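Local structure of uncharacterized protein (Methanocella paludicola, 5DMP) at residues Ile8-Ala13 with Met75-Gly80. The protein probably trims 3'-phosphates and ribonucleotides from DNA ends during non-homologous end joining, as an archaeal relative of the bacterial LigD 3'-phosphoesterase domain. Sequence-based numbering, arbitrary orientation.
Sequences IQKHDA and MVWDIG. With VN4 (oxido(dioxo)vanadium), chain J.
Met75 pairs with Lys10 through two backbone hydrogen bonds. Met75 N donates to Lys10 O at 2.8 Å, and Met75 O takes Lys10 N. The same Met75 O also accepts a CA-H...O contact from Gln9. Val76 lies across from Gln9 on the other face of the sheet, where Val76 CG2 comes within 4.1 Å of Gln9 NE2. The Gln9 amide is fixed from outside: its OE1 accepts from Arg21, and its NE2 donates to Tyr57 O and Phe60 O. At Trp77 and Asp78 the strand has one residue more than its partner, a classic beta bulge opposite Ile8. Ile8 O accepts Trp77 N at 2.8 Å and Asp78 N at 3.0 Å. With CG anti to the backbone N (chi1 -177°), the Trp77 indole runs alongside Ile8, and CE3 meets Ile8 CG2 at 3.8 Å. Its CD1 lies 3.8 Å from Lys10 CD, where the lysine chain crosses the indole. One water accepts from both Trp77 NE1 and Lys10 NZ. Were this tryptophan an alanine, Ile8 and Lys10 would probably lose their cover and the water its indole donor. Asp78 O receives Ile8 N, while Asp78 OD2 is hydrogen-bonded to Tyr6 OH and Leu115 N. Strand 16-24 flanks the other edge of strand 5-12, its Asp19 OD2 hydrogen-bonded to His11 ND1 in the vanadium oxide pocket, and helix 162-167 packs on Lys10 and Met75.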
loop_
_atom_site.group_PDB
_atom_site.type_symbol
_atom_site.label_atom_id
_atom_site.label_comp_id
_atom_site.label_asym_id
_atom_site.label_seq_id
_atom_site.Cartn_x
_atom_site.Cartn_y
_atom_site.Cartn_z
ATOM N N ILE A 8 2.990 3.898 -0.774
ATOM C CA ILE A 8 1.955 4.120 0.204
ATOM C C ILE A 8 1.979 5.610 0.508
ATOM O O ILE A 8 3.055 6.190 0.872
ATOM C CB ILE A 8 2.242 3.349 1.543
ATOM C CG1 ILE A 8 2.055 1.807 1.273
ATOM C CG2 ILE A 8 1.263 3.890 2.624
ATOM C CD1 ILE A 8 2.361 0.837 2.464
ATOM N N GLN A 9 0.808 6.219 0.416
ATOM C CA GLN A 9 0.693 7.619 0.855
ATOM C C GLN A 9 -0.072 7.620 2.168
ATOM O O GLN A 9 -1.062 6.891 2.317
ATOM C CB GLN A 9 -0.006 8.436 -0.199
ATOM C CG GLN A 9 1.002 8.848 -1.310
ATOM C CD GLN A 9 0.397 9.015 -2.672
ATOM O OE1 GLN A 9 -0.389 8.187 -3.165
ATOM N NE2 GLN A 9 0.833 10.091 -3.365
ATOM N N LYS A 10 0.417 8.407 3.122
ATOM C CA LYS A 10 -0.301 8.581 4.404
ATOM C C LYS A 10 -1.172 9.810 4.187
ATOM O O LYS A 10 -0.715 10.878 3.677
ATOM C CB LYS A 10 0.706 8.739 5.571
ATOM C CG LYS A 10 0.006 8.855 6.944
ATOM C CD LYS A 10 1.090 8.933 8.037
ATOM C CE LYS A 10 0.450 9.083 9.448
ATOM N NZ LYS A 10 1.584 9.224 10.416
ATOM N N HIS A 11 -2.464 9.694 4.546
ATOM C CA HIS A 11 -3.404 10.623 4.052
ATOM C C HIS A 11 -4.258 11.099 5.208
ATOM O O HIS A 11 -5.033 10.332 5.810
ATOM C CB HIS A 11 -4.250 9.966 2.979
ATOM C CG HIS A 11 -5.000 10.948 2.146
ATOM N ND1 HIS A 11 -5.449 10.655 0.878
ATOM C CD2 HIS A 11 -5.374 12.220 2.399
ATOM C CE1 HIS A 11 -6.048 11.723 0.377
ATOM N NE2 HIS A 11 -6.030 12.680 1.289
ATOM N N ASP A 12 -4.085 12.348 5.556
ATOM C CA ASP A 12 -4.908 12.925 6.618
ATOM C C ASP A 12 -6.090 13.597 5.957
ATOM O O ASP A 12 -5.974 14.737 5.503
ATOM C CB ASP A 12 -4.085 13.936 7.420
ATOM C CG ASP A 12 -4.716 14.286 8.751
ATOM O OD1 ASP A 12 -5.612 13.549 9.227
ATOM O OD2 ASP A 12 -4.273 15.295 9.331
ATOM N N ALA A 13 -7.195 12.844 5.877
ATOM C CA ALA A 13 -8.462 13.255 5.263
ATOM C C ALA A 13 -9.543 13.410 6.345
ATOM O O ALA A 13 -9.270 13.949 7.439
ATOM C CB ALA A 13 -8.897 12.227 4.215
ATOM N N MET A 75 1.034 12.571 2.264
ATOM C CA MET A 75 2.452 12.349 2.460
ATOM C C MET A 75 2.868 11.115 1.696
ATOM O O MET A 75 2.156 10.105 1.743
ATOM C CB MET A 75 2.707 12.081 3.960
ATOM C CG MET A 75 4.093 11.467 4.203
ATOM S SD MET A 75 4.335 10.897 5.909
ATOM C CE MET A 75 4.165 12.452 6.821
ATOM N N VAL A 76 4.025 11.129 1.043
ATOM C CA VAL A 76 4.522 9.913 0.413
ATOM C C VAL A 76 5.243 9.202 1.530
ATOM O O VAL A 76 6.347 9.575 1.944
ATOM C CB VAL A 76 5.452 10.177 -0.813
ATOM C CG1 VAL A 76 5.980 8.833 -1.329
ATOM C CG2 VAL A 76 4.585 10.854 -1.907
ATOM N N TRP A 77 4.566 8.194 2.063
ATOM C CA TRP A 77 4.978 7.535 3.277
ATOM C C TRP A 77 5.992 6.410 3.015
ATOM O O TRP A 77 6.880 6.180 3.833
ATOM C CB TRP A 77 3.695 7.096 4.082
ATOM C CG TRP A 77 4.006 6.440 5.429
ATOM C CD1 TRP A 77 4.075 7.063 6.674
ATOM C CD2 TRP A 77 4.259 5.020 5.667
ATOM N NE1 TRP A 77 4.332 6.079 7.668
ATOM C CE2 TRP A 77 4.492 4.856 7.065
ATOM C CE3 TRP A 77 4.339 3.894 4.825
ATOM C CZ2 TRP A 77 4.771 3.585 7.636
ATOM C CZ3 TRP A 77 4.610 2.615 5.380
ATOM C CH2 TRP A 77 4.839 2.499 6.802
ATOM N N ASP A 78 5.882 5.664 1.887
ATOM C CA ASP A 78 6.910 4.732 1.511
ATOM C C ASP A 78 6.821 4.603 -0.000
ATOM O O ASP A 78 5.759 4.870 -0.579
ATOM C CB ASP A 78 6.670 3.314 2.108
ATOM C CG ASP A 78 7.893 2.430 2.006
ATOM O OD1 ASP A 78 9.020 2.950 1.753
ATOM O OD2 ASP A 78 7.828 1.153 2.169
ATOM N N ILE A 79 7.924 4.291 -0.648
ATOM C CA ILE A 79 7.898 4.168 -2.114
ATOM C C ILE A 79 9.036 3.202 -2.517
ATOM O O ILE A 79 10.048 3.000 -1.803
ATOM C CB ILE A 79 8.041 5.564 -2.798
ATOM C CG1 ILE A 79 7.616 5.481 -4.284
ATOM C CG2 ILE A 79 9.513 6.055 -2.620
ATOM C CD1 ILE A 79 7.343 6.861 -4.903
ATOM N N GLY A 80 8.862 2.540 -3.641
ATOM C CA GLY A 80 9.901 1.666 -4.177
ATOM C C GLY A 80 9.258 0.915 -5.337
ATOM O O GLY A 80 8.521 1.482 -6.140
HETATM V V VN4 J . -6.177 10.070 -3.243
HETATM O O1 VN4 J . -6.683 10.937 -4.879
HETATM O O2 VN4 J . -4.867 11.187 -2.365
HETATM O O3 VN4 J . -6.929 8.405 -2.729
HETATM O O HOH W 1 3.024 6.592 10.310
#